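Long-range contacts in PpiC-type peptidyl-prolyl cis-trans isomerase (Novosphingobium aromaticivorans, PDB 3GPK), which probably catalyses cis-trans isomerisation of prolyl peptide bonds in folding proteins, this chain being the parvulin-type (PpiC) domain of a longer periplasmic chaperone: residues E12-A16 with A46-A52; P70-T76 with V89-G93; M80-A86 with I97-I101. All blocks are in the same frame, centred on the assembly; numbering follows the deposited sequence.

Interaction 1 of 3, residues E12-A16 with A46-A52; sequences EIFLA and ARQYSEA
Ser50 and Glu51, where the chain leaves helix 42-49, meet the backbone of residues 12-16 of strand 7-16 through three direct hydrogen bonds. The backbone N-H of Phe14 points almost straight at Ser50 OG, 3.1 Å away with an angle of 176° at the hydrogen. A residue later, Glu51 N gives its hydrogen to Phe14 O at 2.8 Å, lying in the carbonyl plane. The third bond, from Ala16 N to Glu51 OE1 at 3.0 Å, is bent and weak.

Serine suits its place because a short hydroxyl can accept the Phe14 N-H while the small side chain lets the two backbones come close; chi1 (-166°) turns OG onto the strand. Glu51 has the length that its task needs: extended beyond CG, it crosses Leu15 at about a right angle and brings its carboxylate to the end of the strand. There a water donates to both Ala16 O and Glu51 OE2. Another water donates to Glu12 O and lies 2.6 Å from Ser50 OG.

Apolar contacts fill in around these polar groups. Ile13 CG1 packs 3.7 Å from Ala46 CB, where the alanine leaves room for a branched neighbour, and Leu15 CD2 lies 4.1 Å from Tyr49 CB. Phe14 CB meets Ala52 CB at 4.1 Å, while the phenyl ring presents its edge to the peptide between Glu51 and Ala52.

Beyond this shell, helix 22-37 covers Leu15, and strand 94-104 bonds to the backbone of Ile13 and Leu15. The helix exit thus borrows polar groups of Phe14 and Ala16 that face away from that neighbouring strand. Ser50 OG, which also accepts weakly from Ala52 N, ties the turn to the strand and fixes its course by directed bonds as well as by apolar burial.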
loop_
_atom_site.group_PDB
_atom_site.type_symbol
_atom_site.label_atom_id
_atom_site.label_comp_id
_atom_site.label_asym_id
_atom_site.label_seq_id
_atom_site.Cartn_x
_atom_site.Cartn_y
_atom_site.Cartn_z
ATOM N N GLU A 12 1.421 3.070 -1.365
ATOM C CA GLU A 12 1.764 2.504 -0.060
ATOM C C GLU A 12 2.150 3.540 0.980
ATOM O O GLU A 12 2.828 4.518 0.677
ATOM C CB GLU A 12 2.934 1.505 -0.189
ATOM C CG GLU A 12 3.496 1.032 1.172
ATOM C CD GLU A 12 4.705 0.121 1.053
ATOM O OE1 GLU A 12 5.533 0.346 0.143
ATOM O OE2 GLU A 12 4.833 -0.811 1.880
ATOM N N ILE A 13 1.689 3.322 2.208
ATOM C CA ILE A 13 2.050 4.159 3.345
ATOM C C ILE A 13 2.673 3.158 4.315
ATOM O O ILE A 13 1.996 2.244 4.778
ATOM C CB ILE A 13 0.827 4.820 4.023
ATOM C CG1 ILE A 13 0.199 5.860 3.083
ATOM C CG2 ILE A 13 1.266 5.464 5.335
ATOM C CD1 ILE A 13 -1.037 6.557 3.652
ATOM N N PHE A 14 3.962 3.316 4.594
ATOM C CA PHE A 14 4.667 2.412 5.492
ATOM C C PHE A 14 5.011 3.064 6.818
ATOM O O PHE A 14 5.537 4.172 6.847
ATOM C CB PHE A 14 5.955 1.927 4.825
ATOM C CG PHE A 14 6.875 1.187 5.753
ATOM C CD1 PHE A 14 6.510 -0.047 6.279
ATOM C CD2 PHE A 14 8.096 1.740 6.120
ATOM C CE1 PHE A 14 7.346 -0.722 7.162
ATOM C CE2 PHE A 14 8.939 1.077 7.003
ATOM C CZ PHE A 14 8.564 -0.157 7.526
ATOM N N LEU A 15 4.711 2.370 7.913
ATOM C CA LEU A 15 5.030 2.874 9.243
ATOM C C LEU A 15 5.923 1.830 9.899
ATOM O O LEU A 15 5.496 0.702 10.146
ATOM C CB LEU A 15 3.765 3.069 10.081
ATOM C CG LEU A 15 2.699 4.044 9.575
ATOM C CD1 LEU A 15 1.699 4.278 10.694
ATOM C CD2 LEU A 15 3.331 5.370 9.157
ATOM N N ALA A 16 7.169 2.210 10.161
ATOM C CA ALA A 16 8.129 1.296 10.768
ATOM C C ALA A 16 7.852 1.085 12.247
ATOM O O ALA A 16 7.398 1.992 12.943
ATOM C CB ALA A 16 9.544 1.831 10.574
ATOM N N ALA A 46 0.239 9.934 2.759
ATOM C CA ALA A 46 1.505 9.267 2.480
ATOM C C ALA A 46 2.662 10.244 2.680
ATOM O O ALA A 46 3.675 9.903 3.278
ATOM C CB ALA A 46 1.504 8.724 1.054
ATOM N N ARG A 47 2.513 11.467 2.183
ATOM C CA ARG A 47 3.571 12.458 2.339
ATOM C C ARG A 47 3.824 12.792 3.807
ATOM O O ARG A 47 4.964 13.021 4.220
ATOM C CB ARG A 47 3.216 13.729 1.562
ATOM C CG ARG A 47 3.394 13.566 0.067
ATOM C CD ARG A 47 2.870 14.749 -0.713
ATOM N NE ARG A 47 3.362 14.701 -2.085
ATOM C CZ ARG A 47 2.944 15.500 -3.059
ATOM N NH1 ARG A 47 2.012 16.412 -2.816
ATOM N NH2 ARG A 47 3.476 15.400 -4.271
ATOM N N GLN A 48 2.760 12.800 4.600
ATOM C CA GLN A 48 2.877 13.118 6.020
ATOM C C GLN A 48 3.360 11.962 6.894
ATOM O O GLN A 48 4.193 12.152 7.788
ATOM C CB GLN A 48 1.521 13.614 6.546
ATOM C CG GLN A 48 1.388 13.693 8.073
ATOM C CD GLN A 48 2.460 14.543 8.730
ATOM O OE1 GLN A 48 3.023 15.443 8.108
ATOM N NE2 GLN A 48 2.736 14.270 9.998
ATOM N N TYR A 49 2.855 10.765 6.622
ATOM C CA TYR A 49 3.178 9.608 7.447
ATOM C C TYR A 49 4.076 8.504 6.917
ATOM O O TYR A 49 4.679 7.789 7.713
ATOM C CB TYR A 49 1.875 8.954 7.919
ATOM C CG TYR A 49 1.047 9.825 8.832
ATOM C CD1 TYR A 49 1.486 10.127 10.123
ATOM C CD2 TYR A 49 -0.170 10.353 8.409
ATOM C CE1 TYR A 49 0.731 10.932 10.970
ATOM C CE2 TYR A 49 -0.935 11.163 9.252
ATOM C CZ TYR A 49 -0.476 11.447 10.527
ATOM O OH TYR A 49 -1.206 12.254 11.365
ATOM N N SER A 50 4.175 8.329 5.605
ATOM C CA SER A 50 4.991 7.223 5.134
ATOM C C SER A 50 6.460 7.389 5.451
ATOM O O SER A 50 7.036 8.466 5.282
ATOM C CB SER A 50 4.809 6.983 3.638
ATOM O OG SER A 50 5.366 5.717 3.301
ATOM N N GLU A 51 7.057 6.302 5.923
ATOM C CA GLU A 51 8.465 6.298 6.274
ATOM C C GLU A 51 9.303 5.628 5.194
ATOM O O GLU A 51 10.488 5.369 5.379
ATOM C CB GLU A 51 8.640 5.611 7.627
ATOM C CG GLU A 51 8.100 6.455 8.770
ATOM C CD GLU A 51 7.869 5.663 10.040
ATOM O OE1 GLU A 51 8.705 4.802 10.366
ATOM O OE2 GLU A 51 6.856 5.916 10.722
ATOM N N ALA A 52 8.671 5.353 4.060
ATOM C CA ALA A 52 9.351 4.752 2.922
ATOM C C ALA A 52 9.856 5.893 2.043
ATOM O O ALA A 52 9.360 7.017 2.128
ATOM C CB ALA A 52 8.393 3.872 2.140
HETATM O O HOH W 1 5.221 5.567 0.737
HETATM O O HOH W 2 6.071 4.319 12.713
#

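Interaction 2 of 3, residues P70-T76 with V89-G93. With SO4 (sulfate ion), chain C.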
loop_
_atom_site.group_PDB
_atom_site.type_symbol
_atom_site.label_atom_id
_atom_site.label_comp_id
_atom_site.label_asym_id
_atom_site.label_seq_id
_atom_site.Cartn_x
_atom_site.Cartn_y
_atom_site.Cartn_z
ATOM N N PRO A 70 6.728 -7.837 -0.586
ATOM C CA PRO A 70 6.989 -8.894 0.385
ATOM C C PRO A 70 5.719 -9.737 0.421
ATOM O O PRO A 70 4.635 -9.251 0.116
ATOM C CB PRO A 70 7.229 -8.123 1.679
ATOM C CG PRO A 70 6.392 -6.895 1.503
ATOM C CD PRO A 70 6.673 -6.519 0.070
ATOM N N THR A 71 5.857 -11.003 0.786
ATOM C CA THR A 71 4.729 -11.919 0.824
ATOM C C THR A 71 3.426 -11.361 1.404
ATOM O O THR A 71 2.370 -11.479 0.778
ATOM C CB THR A 71 5.124 -13.188 1.584
ATOM O OG1 THR A 71 6.229 -13.803 0.908
ATOM C CG2 THR A 71 3.963 -14.171 1.651
ATOM N N GLU A 72 3.509 -10.752 2.586
ATOM C CA GLU A 72 2.331 -10.198 3.257
ATOM C C GLU A 72 1.579 -9.206 2.379
ATOM O O GLU A 72 0.353 -9.226 2.319
ATOM C CB GLU A 72 2.724 -9.495 4.562
ATOM C CG GLU A 72 3.314 -10.387 5.652
ATOM C CD GLU A 72 4.694 -10.917 5.306
ATOM O OE1 GLU A 72 5.503 -10.161 4.729
ATOM O OE2 GLU A 72 4.969 -12.093 5.625
ATOM N N LEU A 73 2.314 -8.331 1.702
ATOM C CA LEU A 73 1.678 -7.341 0.843
ATOM C C LEU A 73 1.268 -7.904 -0.511
ATOM O O LEU A 73 0.256 -7.488 -1.084
ATOM C CB LEU A 73 2.607 -6.137 0.667
ATOM C CG LEU A 73 3.008 -5.487 1.993
ATOM C CD1 LEU A 73 3.933 -4.312 1.731
ATOM C CD2 LEU A 73 1.763 -5.028 2.742
ATOM N N ALA A 74 2.047 -8.854 -1.021
ATOM C CA ALA A 74 1.750 -9.483 -2.305
ATOM C C ALA A 74 0.439 -10.261 -2.223
ATOM O O ALA A 74 -0.419 -10.157 -3.105
ATOM C CB ALA A 74 2.886 -10.421 -2.700
ATOM N N THR A 75 0.285 -11.042 -1.161
ATOM C CA THR A 75 -0.927 -11.829 -0.991
ATOM C C THR A 75 -2.146 -10.942 -0.718
ATOM O O THR A 75 -3.270 -11.314 -1.050
ATOM C CB THR A 75 -0.760 -12.882 0.137
ATOM O OG1 THR A 75 -0.395 -12.240 1.361
ATOM C CG2 THR A 75 0.324 -13.890 -0.238
ATOM N N THR A 76 -1.925 -9.766 -0.131
ATOM C CA THR A 76 -3.025 -8.842 0.141
ATOM C C THR A 76 -3.461 -8.181 -1.164
ATOM O O THR A 76 -4.657 -8.091 -1.467
ATOM C CB THR A 76 -2.612 -7.715 1.132
ATOM O OG1 THR A 76 -2.360 -8.267 2.429
ATOM C CG2 THR A 76 -3.723 -6.677 1.236
ATOM N N VAL A 89 -1.383 -3.797 7.119
ATOM C CA VAL A 89 -0.877 -5.153 6.962
ATOM C C VAL A 89 0.496 -5.239 7.612
ATOM O O VAL A 89 1.394 -4.465 7.272
ATOM C CB VAL A 89 -0.725 -5.528 5.471
ATOM C CG1 VAL A 89 -0.181 -6.943 5.338
ATOM C CG2 VAL A 89 -2.062 -5.406 4.759
ATOM N N GLU A 90 0.669 -6.176 8.541
ATOM C CA GLU A 90 1.963 -6.321 9.194
ATOM C C GLU A 90 3.008 -6.930 8.272
ATOM O O GLU A 90 2.719 -7.862 7.528
ATOM C CB GLU A 90 1.863 -7.208 10.447
ATOM C CG GLU A 90 3.219 -7.415 11.113
ATOM C CD GLU A 90 3.173 -8.277 12.365
ATOM O OE1 GLU A 90 2.155 -8.961 12.596
ATOM O OE2 GLU A 90 4.174 -8.274 13.113
ATOM N N ILE A 91 4.216 -6.376 8.314
ATOM C CA ILE A 91 5.340 -6.908 7.553
ATOM C C ILE A 91 6.485 -6.932 8.554
ATOM O O ILE A 91 6.348 -6.413 9.656
ATOM C CB ILE A 91 5.708 -6.050 6.316
ATOM C CG1 ILE A 91 6.024 -4.609 6.725
ATOM C CG2 ILE A 91 4.575 -6.113 5.303
ATOM C CD1 ILE A 91 6.499 -3.758 5.572
ATOM N N ARG A 92 7.614 -7.528 8.195
ATOM C CA ARG A 92 8.709 -7.615 9.149
ATOM C C ARG A 92 9.081 -6.318 9.863
ATOM O O ARG A 92 9.215 -6.303 11.084
ATOM C CB ARG A 92 9.954 -8.202 8.482
ATOM C CG ARG A 92 9.770 -9.617 7.979
ATOM C CD ARG A 92 11.105 -10.236 7.602
ATOM N NE ARG A 92 10.958 -11.611 7.138
ATOM C CZ ARG A 92 10.358 -11.955 6.002
ATOM N NH1 ARG A 92 9.850 -11.019 5.209
ATOM N NH2 ARG A 92 10.265 -13.234 5.661
ATOM N N GLY A 93 9.229 -5.232 9.113
ATOM C CA GLY A 93 9.633 -3.974 9.718
ATOM C C GLY A 93 8.574 -2.999 10.197
ATOM O O GLY A 93 8.908 -1.888 10.613
HETATM S S SO4 C . 8.996 -15.092 2.923
HETATM O O1 SO4 C . 9.866 -15.804 1.964
HETATM O O2 SO4 C . 9.275 -13.644 2.854
HETATM O O3 SO4 C . 7.584 -15.346 2.576
HETATM O O4 SO4 C . 9.257 -15.569 4.297
HETATM O O HOH W 3 7.696 -8.895 5.601
#
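Ile91 and Leu73 meet because chi1 of Ile91 (57°) sets CG1 between the backbone N and the carbonyl carbon, leaving CG2 anti to that carbon and directed at the helix. This methyl lies 3.7 Å from Leu73 CG and 3.9 Å from Glu72 CB. With CG of Glu72 anti to the carbonyl carbon (chi1 -65°), this CG lies 3.2 Å from Glu90 O; the bend at chi2 then turns the carboxylate up beside the strand end. Val89, branched at CB as strand residues often are, spreads two methyls, CG1 3.8 Å from Leu73 CD2 and CG2 beside Thr76 OG1, the Val89 and Thr76 side chains running past each other in opposite directions.

In the parvulin fold this is helix 71-79 lying along one face of the antiparallel sheet, roughly antiparallel to edge strand 85-91. The segment axes come within 8.1 Å at 150°, and no direct hydrogen bond joins them. Leu73, buried, reaches on to Leu98 of the next strand.

Polar links close the contact at the strand end. A water accepts from Arg92 N and donates to Glu72 OE1. A sulfate, probably from the crystallisation liquor, takes a hydrogen bond from Thr71 OG1 at 2.6 Å and another from Arg92 NH2, 3.0 Å from its O2.

Interaction 3 of 3, residues M80-A86 with I97-I101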
loop_
_atom_site.group_PDB
_atom_site.type_symbol
_atom_site.label_atom_id
_atom_site.label_comp_id
_atom_site.label_asym_id
_atom_site.label_seq_id
_atom_site.Cartn_x
_atom_site.Cartn_y
_atom_site.Cartn_z
HETATM N N MSE A 80 -7.172 -7.768 -3.613
HETATM C CA MSE A 80 -7.813 -6.453 -3.619
HETATM C C MSE A 80 -8.583 -6.112 -4.885
HETATM O O MSE A 80 -8.211 -6.520 -5.980
HETATM C CB MSE A 80 -6.776 -5.356 -3.406
HETATM C CG MSE A 80 -6.114 -5.351 -2.059
HETATM SE SE MSE A 80 -4.735 -4.014 -2.068
HETATM C CE MSE A 80 -5.839 -2.432 -1.843
ATOM N N GLY A 81 -9.657 -5.346 -4.716
ATOM C CA GLY A 81 -10.447 -4.908 -5.850
ATOM C C GLY A 81 -9.916 -3.536 -6.216
ATOM O O GLY A 81 -9.381 -2.847 -5.349
ATOM N N PRO A 82 -10.049 -3.098 -7.475
ATOM C CA PRO A 82 -9.540 -1.780 -7.860
ATOM C C PRO A 82 -10.148 -0.617 -7.077
ATOM O O PRO A 82 -11.342 -0.619 -6.764
ATOM C CB PRO A 82 -9.854 -1.717 -9.353
ATOM C CG PRO A 82 -11.114 -2.510 -9.453
ATOM C CD PRO A 82 -10.827 -3.702 -8.571
ATOM N N GLY A 83 -9.310 0.363 -6.751
ATOM C CA GLY A 83 -9.763 1.532 -6.019
ATOM C C GLY A 83 -10.006 1.329 -4.536
ATOM O O GLY A 83 -10.519 2.224 -3.868
ATOM N N GLN A 84 -9.647 0.161 -4.012
ATOM C CA GLN A 84 -9.852 -0.106 -2.598
ATOM C C GLN A 84 -8.578 0.083 -1.790
ATOM O O GLN A 84 -7.479 0.085 -2.333
ATOM C CB GLN A 84 -10.370 -1.529 -2.392
ATOM C CG GLN A 84 -11.634 -1.844 -3.170
ATOM C CD GLN A 84 -12.211 -3.198 -2.824
ATOM O OE1 GLN A 84 -13.028 -3.746 -3.568
ATOM N NE2 GLN A 84 -11.798 -3.745 -1.688
ATOM N N LEU A 85 -8.759 0.248 -0.483
ATOM C CA LEU A 85 -7.661 0.407 0.465
ATOM C C LEU A 85 -7.568 -0.906 1.230
ATOM O O LEU A 85 -8.573 -1.589 1.408
ATOM C CB LEU A 85 -7.973 1.531 1.453
ATOM C CG LEU A 85 -8.035 2.957 0.915
ATOM C CD1 LEU A 85 -8.841 3.838 1.877
ATOM C CD2 LEU A 85 -6.621 3.486 0.728
ATOM N N ALA A 86 -6.370 -1.262 1.686
ATOM C CA ALA A 86 -6.189 -2.489 2.451
ATOM C C ALA A 86 -5.191 -2.247 3.574
ATOM O O ALA A 86 -4.278 -1.444 3.436
ATOM C CB ALA A 86 -5.690 -3.613 1.543
ATOM N N ILE A 97 -0.127 0.282 4.521
ATOM C CA ILE A 97 -1.493 0.516 4.092
ATOM C C ILE A 97 -1.362 0.556 2.574
ATOM O O ILE A 97 -0.498 1.252 2.043
ATOM C CB ILE A 97 -2.036 1.875 4.588
ATOM C CG1 ILE A 97 -2.029 1.916 6.119
ATOM C CG2 ILE A 97 -3.462 2.092 4.059
ATOM C CD1 ILE A 97 -2.369 3.295 6.690
ATOM N N LEU A 98 -2.201 -0.197 1.874
ATOM C CA LEU A 98 -2.133 -0.219 0.419
ATOM C C LEU A 98 -3.365 0.387 -0.228
ATOM O O LEU A 98 -4.458 0.374 0.339
ATOM C CB LEU A 98 -1.980 -1.655 -0.085
ATOM C CG LEU A 98 -0.806 -2.473 0.436
ATOM C CD1 LEU A 98 -0.918 -3.880 -0.134
ATOM C CD2 LEU A 98 0.522 -1.818 0.046
ATOM N N TYR A 99 -3.162 0.924 -1.426
ATOM C CA TYR A 99 -4.230 1.518 -2.210
ATOM C C TYR A 99 -4.042 1.024 -3.637
ATOM O O TYR A 99 -3.025 1.311 -4.274
ATOM C CB TYR A 99 -4.142 3.047 -2.147
ATOM C CG TYR A 99 -5.229 3.776 -2.912
ATOM C CD1 TYR A 99 -6.545 3.314 -2.907
ATOM C CD2 TYR A 99 -4.947 4.951 -3.607
ATOM C CE1 TYR A 99 -7.557 4.005 -3.575
ATOM C CE2 TYR A 99 -5.951 5.649 -4.279
ATOM C CZ TYR A 99 -7.252 5.169 -4.257
ATOM O OH TYR A 99 -8.244 5.857 -4.918
ATOM N N LEU A 100 -5.005 0.254 -4.132
ATOM C CA LEU A 100 -4.911 -0.258 -5.491
ATOM C C LEU A 100 -5.413 0.800 -6.467
ATOM O O LEU A 100 -6.607 0.886 -6.759
ATOM C CB LEU A 100 -5.708 -1.553 -5.638
ATOM C CG LEU A 100 -5.519 -2.260 -6.988
ATOM C CD1 LEU A 100 -4.034 -2.469 -7.272
ATOM C CD2 LEU A 100 -6.247 -3.595 -6.962
ATOM N N ILE A 101 -4.476 1.602 -6.964
ATOM C CA ILE A 101 -4.768 2.692 -7.886
ATOM C C ILE A 101 -5.224 2.241 -9.268
ATOM O O ILE A 101 -6.186 2.773 -9.814
ATOM C CB ILE A 101 -3.529 3.597 -8.065
ATOM C CG1 ILE A 101 -3.088 4.155 -6.707
ATOM C CG2 ILE A 101 -3.844 4.715 -9.047
ATOM C CD1 ILE A 101 -1.722 4.817 -6.720
HETATM O O HOH W 4 -11.131 4.616 -4.855
#
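Leu85 and Tyr99 face each other in the first bridge of the beta hairpin formed by strands 85-91 and 94-104, whose strand 85-91 forms one edge of the parvulin sheet. They are an antiparallel non-hydrogen-bonded pair whose side chains cross obliquely, Leu85 CD2 touching Tyr99 CD1 at 3.6 Å on the face that helix 22-37 covers. With CG anti to the backbone N (chi1 -179°), the tyrosine ring lies alongside the incoming chain, its edge toward the carbonyls of Gly83 and Gln84, Tyr99 CD1 being 3.4 Å from Gln84 O. Its ring also meets that of Phe42.

On the other face, toward helix 71-79, Ala86 pairs with Leu98 in a hydrogen-bonded pair: Ala86 N to Leu98 O and Leu98 N to Ala86 O. Alanine leaves space here for Thr76 of that helix. Met80, a selenomethionine in this crystal, crosses Leu98 at about a right angle, its SE 4.1 Å from Leu98 CB. The bend at chi3 (78°) carries Met80 CE to 3.9 Å from Leu100 CB. Its unbranched chain can thus reach both leucines, and Leu100 turns CD2 to Gly81 O.

Before the strand, a type II turn runs from Gly81 to Gln84. Pro82 and Gly83 fit its two central positions, Gly83 having a phi of 76°. Backbone bonding continues into the turn: Leu100 N bonds to Gln84 O at 3.1 Å, and Gly83 N gives its hydrogen to Leu100 O at 2.8 Å, in the carbonyl plane.

How the interactions relate
All three contacts involve one antiparallel sheet ordered 60-64, 7-16, 94-104, 85-91, their centres about 14 to 15 Å apart. Interaction 1 joins central strand 7-16 to the exit of helix 42-49 and closes before the other two open. Interactions 2 and 3 alternate along the chain and share strand 85-91: one sets helix 71-79 against it, the other pairs it with 94-104. Direct touches connect them: Ile13 O lies 2.9 Å from Ile97 N, Phe14 CE1 is 3.5 Å from Ile91 CD1, and Thr76 CG2 is 3.7 Å from Ala86 CB. Helices thus cover both faces of a continuous sheet, the compact parvulin domain.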